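PDB 3ZPJ: Ton_1535 from Thermococcus onnurineus, which is of unknown function but folds as an all-helical alpha-solenoid with an unusual left-handed helical turn, an architecture often used in other proteins as a binding scaffold. Local coordinates for residues F278-L290 with A299-K311. Numbering follows the deposited sequence.
Sequences FTDVNVQHIARLL and ALKFAKEIQNIHK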
loop_
_atom_site.group_PDB
_atom_site.type_symbol
_atom_site.label_atom_id
_atom_site.label_comp_id
_atom_site.label_asym_id
_atom_site.label_seq_id
_atom_site.Cartn_x
_atom_site.Cartn_y
_atom_site.Cartn_z
ATOM N N PHE A 278 -6.174 23.674 13.648
ATOM C CA PHE A 278 -6.949 22.704 12.904
ATOM C C PHE A 278 -7.745 23.324 11.783
ATOM O O PHE A 278 -8.291 24.412 11.933
ATOM C CB PHE A 278 -7.899 21.983 13.848
ATOM C CG PHE A 278 -7.207 21.155 14.886
ATOM C CD1 PHE A 278 -6.410 20.086 14.518
ATOM C CD2 PHE A 278 -7.369 21.431 16.229
ATOM C CE1 PHE A 278 -5.779 19.317 15.477
ATOM C CE2 PHE A 278 -6.746 20.662 17.188
ATOM C CZ PHE A 278 -5.950 19.609 16.814
ATOM N N THR A 279 -7.811 22.629 10.652
ATOM C CA THR A 279 -8.807 22.971 9.655
ATOM C C THR A 279 -10.063 22.218 10.047
ATOM O O THR A 279 -9.988 21.216 10.754
ATOM C CB THR A 279 -8.413 22.506 8.276
ATOM O OG1 THR A 279 -8.243 21.094 8.306
ATOM C CG2 THR A 279 -7.123 23.171 7.829
ATOM N N ASP A 280 -11.211 22.695 9.581
ATOM C CA ASP A 280 -12.485 22.103 9.954
ATOM C C ASP A 280 -12.540 20.637 9.562
ATOM O O ASP A 280 -13.122 19.812 10.260
ATOM C CB ASP A 280 -13.641 22.862 9.311
ATOM C CG ASP A 280 -14.958 22.598 10.002
ATOM O OD1 ASP A 280 -15.011 22.695 11.248
ATOM O OD2 ASP A 280 -15.936 22.274 9.303
ATOM N N VAL A 281 -11.907 20.304 8.448
ATOM C CA VAL A 281 -11.858 18.920 8.047
ATOM C C VAL A 281 -11.028 18.097 9.046
ATOM O O VAL A 281 -11.419 16.987 9.404
ATOM C CB VAL A 281 -11.342 18.778 6.607
ATOM C CG1 VAL A 281 -10.947 17.331 6.310
ATOM C CG2 VAL A 281 -12.406 19.286 5.636
ATOM N N ASN A 282 -9.907 18.647 9.513
ATOM C CA ASN A 282 -9.132 17.990 10.571
ATOM C C ASN A 282 -10.001 17.755 11.812
ATOM O O ASN A 282 -9.987 16.670 12.403
ATOM C CB ASN A 282 -7.884 18.804 10.943
ATOM C CG ASN A 282 -6.828 18.802 9.843
ATOM O OD1 ASN A 282 -6.797 17.900 9.004
ATOM N ND2 ASN A 282 -5.956 19.811 9.848
ATOM N N VAL A 283 -10.779 18.767 12.177
ATOM C CA VAL A 283 -11.700 18.650 13.297
ATOM C C VAL A 283 -12.699 17.511 13.099
ATOM O O VAL A 283 -12.871 16.655 13.969
ATOM C CB VAL A 283 -12.455 19.949 13.496
ATOM C CG1 VAL A 283 -13.442 19.811 14.627
ATOM C CG2 VAL A 283 -11.474 21.067 13.753
ATOM N N GLN A 284 -13.344 17.494 11.940
ATOM C CA GLN A 284 -14.277 16.427 11.606
ATOM C C GLN A 284 -13.613 15.070 11.681
ATOM O O GLN A 284 -14.170 14.115 12.220
ATOM C CB GLN A 284 -14.836 16.651 10.209
ATOM C CG GLN A 284 -15.571 17.967 10.090
ATOM C CD GLN A 284 -15.791 18.377 8.661
ATOM O OE1 GLN A 284 -15.690 17.556 7.749
ATOM N NE2 GLN A 284 -16.091 19.652 8.450
ATOM N N HIS A 285 -12.409 14.995 11.142
ATOM C CA HIS A 285 -11.696 13.733 11.063
ATOM C C HIS A 285 -11.354 13.214 12.464
ATOM O O HIS A 285 -11.548 12.031 12.774
ATOM C CB HIS A 285 -10.427 13.904 10.219
ATOM C CG HIS A 285 -9.776 12.608 9.845
ATOM N ND1 HIS A 285 -10.407 11.392 9.989
ATOM C CD2 HIS A 285 -8.552 12.344 9.328
ATOM C CE1 HIS A 285 -9.596 10.429 9.578
ATOM N NE2 HIS A 285 -8.467 10.979 9.178
ATOM N N ILE A 286 -10.851 14.108 13.310
ATOM C CA ILE A 286 -10.486 13.729 14.665
ATOM C C ILE A 286 -11.720 13.307 15.469
ATOM O O ILE A 286 -11.655 12.355 16.257
ATOM C CB ILE A 286 -9.705 14.853 15.355
ATOM C CG1 ILE A 286 -8.322 14.974 14.724
ATOM C CG2 ILE A 286 -9.572 14.593 16.842
ATOM C CD1 ILE A 286 -7.588 16.255 15.062
ATOM N N ALA A 287 -12.843 13.993 15.238
ATOM C CA ALA A 287 -14.101 13.656 15.903
ATOM C C ALA A 287 -14.563 12.246 15.546
ATOM O O ALA A 287 -15.035 11.487 16.391
ATOM C CB ALA A 287 -15.186 14.685 15.572
ATOM N N ARG A 288 -14.410 11.881 14.284
ATOM C CA ARG A 288 -14.797 10.551 13.862
ATOM C C ARG A 288 -13.850 9.527 14.487
ATOM O O ARG A 288 -14.297 8.499 15.014
ATOM C CB ARG A 288 -14.787 10.470 12.338
ATOM C CG ARG A 288 -15.017 9.091 11.749
ATOM C CD ARG A 288 -14.392 9.041 10.361
ATOM N NE ARG A 288 -14.708 10.266 9.616
ATOM C CZ ARG A 288 -13.905 10.857 8.729
ATOM N NH1 ARG A 288 -12.712 10.341 8.454
ATOM N NH2 ARG A 288 -14.301 11.972 8.119
ATOM N N LEU A 289 -12.548 9.816 14.446
ATOM C CA LEU A 289 -11.553 8.888 14.991
ATOM C C LEU A 289 -11.801 8.623 16.464
ATOM O O LEU A 289 -11.831 7.475 16.889
ATOM C CB LEU A 289 -10.124 9.393 14.770
ATOM C CG LEU A 289 -9.623 9.207 13.333
ATOM C CD1 LEU A 289 -8.353 9.993 13.072
ATOM C CD2 LEU A 289 -9.391 7.746 13.073
ATOM N N LEU A 290 -12.008 9.691 17.232
ATOM C CA LEU A 290 -12.235 9.554 18.659
ATOM C C LEU A 290 -13.532 8.802 18.980
ATOM O O LEU A 290 -13.615 8.074 19.979
ATOM C CB LEU A 290 -12.222 10.926 19.322
ATOM C CG LEU A 290 -10.837 11.568 19.322
ATOM C CD1 LEU A 290 -10.927 13.029 19.696
ATOM C CD2 LEU A 290 -9.915 10.815 20.272
ATOM N N ALA A 299 -14.239 13.133 21.860
ATOM C CA ALA A 299 -14.971 13.165 20.599
ATOM C C ALA A 299 -16.040 14.242 20.607
ATOM O O ALA A 299 -16.262 14.922 19.606
ATOM C CB ALA A 299 -15.580 11.805 20.290
ATOM N N LEU A 300 -16.688 14.428 21.748
ATOM C CA LEU A 300 -17.685 15.479 21.849
ATOM C C LEU A 300 -17.051 16.864 21.754
ATOM O O LEU A 300 -17.611 17.759 21.110
ATOM C CB LEU A 300 -18.504 15.341 23.129
ATOM C CG LEU A 300 -19.754 16.214 23.154
ATOM C CD1 LEU A 300 -20.654 15.868 21.980
ATOM C CD2 LEU A 300 -20.503 16.066 24.475
ATOM N N LYS A 301 -15.890 17.048 22.383
ATOM C CA LYS A 301 -15.217 18.347 22.326
ATOM C C LYS A 301 -14.991 18.725 20.875
ATOM O O LYS A 301 -15.271 19.853 20.460
ATOM C CB LYS A 301 -13.855 18.319 23.013
ATOM C CG LYS A 301 -13.839 18.009 24.484
ATOM C CD LYS A 301 -12.385 17.843 24.928
ATOM C CE LYS A 301 -12.288 17.513 26.396
ATOM N NZ LYS A 301 -13.128 18.444 27.187
ATOM N N PHE A 302 -14.479 17.774 20.098
ATOM C CA PHE A 302 -14.221 18.038 18.690
ATOM C C PHE A 302 -15.484 18.246 17.860
ATOM O O PHE A 302 -15.583 19.236 17.138
ATOM C CB PHE A 302 -13.295 16.981 18.093
ATOM C CG PHE A 302 -11.866 17.188 18.467
ATOM C CD1 PHE A 302 -11.071 18.054 17.741
ATOM C CD2 PHE A 302 -11.329 16.562 19.569
ATOM C CE1 PHE A 302 -9.758 18.274 18.092
ATOM C CE2 PHE A 302 -10.021 16.774 19.920
ATOM C CZ PHE A 302 -9.234 17.635 19.183
ATOM N N ALA A 303 -16.455 17.348 17.998
ATOM C CA ALA A 303 -17.709 17.466 17.271
ATOM C C ALA A 303 -18.358 18.848 17.428
ATOM O O ALA A 303 -18.859 19.420 16.456
ATOM C CB ALA A 303 -18.670 16.372 17.697
ATOM N N LYS A 304 -18.330 19.399 18.638
ATOM C CA LYS A 304 -18.938 20.704 18.864
ATOM C C LYS A 304 -18.191 21.866 18.187
ATOM O O LYS A 304 -18.699 22.987 18.140
ATOM C CB LYS A 304 -19.118 20.968 20.364
ATOM C CG LYS A 304 -19.927 19.897 21.071
ATOM C CD LYS A 304 -20.619 20.437 22.311
ATOM C CE LYS A 304 -20.046 19.828 23.578
ATOM N NZ LYS A 304 -21.058 19.765 24.663
ATOM N N GLU A 305 -16.997 21.605 17.655
ATOM C CA GLU A 305 -16.218 22.660 17.004
ATOM C C GLU A 305 -16.273 22.572 15.494
ATOM O O GLU A 305 -15.714 23.426 14.807
ATOM C CB GLU A 305 -14.755 22.645 17.469
ATOM C CG GLU A 305 -14.517 23.251 18.848
ATOM C CD GLU A 305 -14.640 24.774 18.866
ATOM O OE1 GLU A 305 -13.732 25.458 18.334
ATOM O OE2 GLU A 305 -15.637 25.287 19.422
ATOM N N ILE A 306 -16.929 21.533 14.980
ATOM C CA ILE A 306 -17.145 21.396 13.545
ATOM C C ILE A 306 -18.021 22.537 13.036
ATOM O O ILE A 306 -19.141 22.732 13.509
ATOM C CB ILE A 306 -17.821 20.064 13.205
ATOM C CG1 ILE A 306 -16.938 18.892 13.635
ATOM C CG2 ILE A 306 -18.132 19.987 11.717
ATOM C CD1 ILE A 306 -17.670 17.561 13.638
ATOM N N GLN A 307 -17.502 23.298 12.079
ATOM C CA GLN A 307 -18.197 24.475 11.571
ATOM C C GLN A 307 -19.235 24.126 10.507
ATOM O O GLN A 307 -20.304 24.722 10.465
ATOM C CB GLN A 307 -17.195 25.503 11.036
ATOM C CG GLN A 307 -16.344 26.163 12.111
ATOM C CD GLN A 307 -17.119 27.188 12.923
ATOM O OE1 GLN A 307 -17.119 27.151 14.155
ATOM N NE2 GLN A 307 -17.778 28.118 12.236
ATOM N N ASN A 308 -18.932 23.159 9.649
ATOM C CA ASN A 308 -19.925 22.699 8.678
ATOM C C ASN A 308 -21.167 22.129 9.362
ATOM O O ASN A 308 -21.097 21.105 10.039
ATOM C CB ASN A 308 -19.352 21.654 7.722
ATOM C CG ASN A 308 -20.410 21.107 6.786
ATOM O OD1 ASN A 308 -21.115 20.149 7.110
ATOM N ND2 ASN A 308 -20.554 21.740 5.629
ATOM N N ILE A 309 -22.300 22.791 9.156
ATOM C CA ILE A 309 -23.524 22.480 9.878
ATOM C C ILE A 309 -23.989 21.028 9.698
ATOM O O ILE A 309 -24.559 20.431 10.610
ATOM C CB ILE A 309 -24.646 23.518 9.554
ATOM C CG1 ILE A 309 -25.739 23.477 10.608
ATOM C CG2 ILE A 309 -25.219 23.311 8.164
ATOM C CD1 ILE A 309 -26.777 24.544 10.418
ATOM N N HIS A 310 -23.707 20.440 8.543
ATOM C CA HIS A 310 -24.155 19.078 8.285
ATOM C C HIS A 310 -23.213 18.050 8.886
ATOM O O HIS A 310 -23.651 17.051 9.466
ATOM C CB HIS A 310 -24.342 18.850 6.786
ATOM C CG HIS A 310 -25.345 19.775 6.166
ATOM N ND1 HIS A 310 -24.985 20.930 5.506
ATOM C CD2 HIS A 310 -26.699 19.731 6.135
ATOM C CE1 HIS A 310 -26.072 21.553 5.083
ATOM N NE2 HIS A 310 -27.126 20.846 5.452
ATOM N N LYS A 311 -21.917 18.296 8.751
ATOM C CA LYS A 311 -20.930 17.400 9.329
ATOM C C LYS A 311 -21.074 17.387 10.845
ATOM O O LYS A 311 -20.954 16.344 11.478
ATOM C CB LYS A 311 -19.511 17.801 8.924
ATOM C CG LYS A 311 -18.862 16.815 7.961
ATOM C CD LYS A 311 -19.569 16.826 6.612
ATOM C CE LYS A 311 -19.184 15.627 5.770
ATOM N NZ LYS A 311 -19.770 14.368 6.312
#
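F302 plugs helix 280-293 as a knob into a hole formed by V283, I286, A287 and L290, locking together the antiparallel helices 280-293 and 296-303 of a solenoid hairpin. Its CB rests on the CB of A287, a small residue consistent with the close approach of 8.2 Å between the axes of 280-290 and 299-303. Further out, V283 CG1 lies at the ring edge by CD1, CD2 and CE2 meet L290 CD1 (CD2 at 3.6 Å), and CE1 reaches F278 CE2, the F302 edge turned toward the F278 face in an offset edge-to-face pair with planes 77° apart. All six ring atoms, from CG to CZ, meet I286 CG2, a beta-branch methyl centred over one face in a CH-pi contact; the F270 side chain of helix 262-271 also touches that of F302.

At the other end, D280 grips the link following the A303-I306 turn. With CG anti to the backbone N (chi1 -161°), its carboxylate takes Q307 N on OD1 at 2.7 Å and N308 N on OD2 at 3.1 Å, both syn though tilted out of its plane. Q284 NE2 also donates to OD2 (2.8 Å), from above the plane and on the opposite face from N308 N, so OD2 accepts two bonds, while I306 CG2 packs on Q284 CG. Replacing D280 by alanine is likely to leave both backbone N-H groups and Q284 NE2 without these acceptors and the link less firmly fixed. Apolar packing thus joins the paired helices, whereas one carboxylate ties down the link to helix 309-325, whose N-cap is N308.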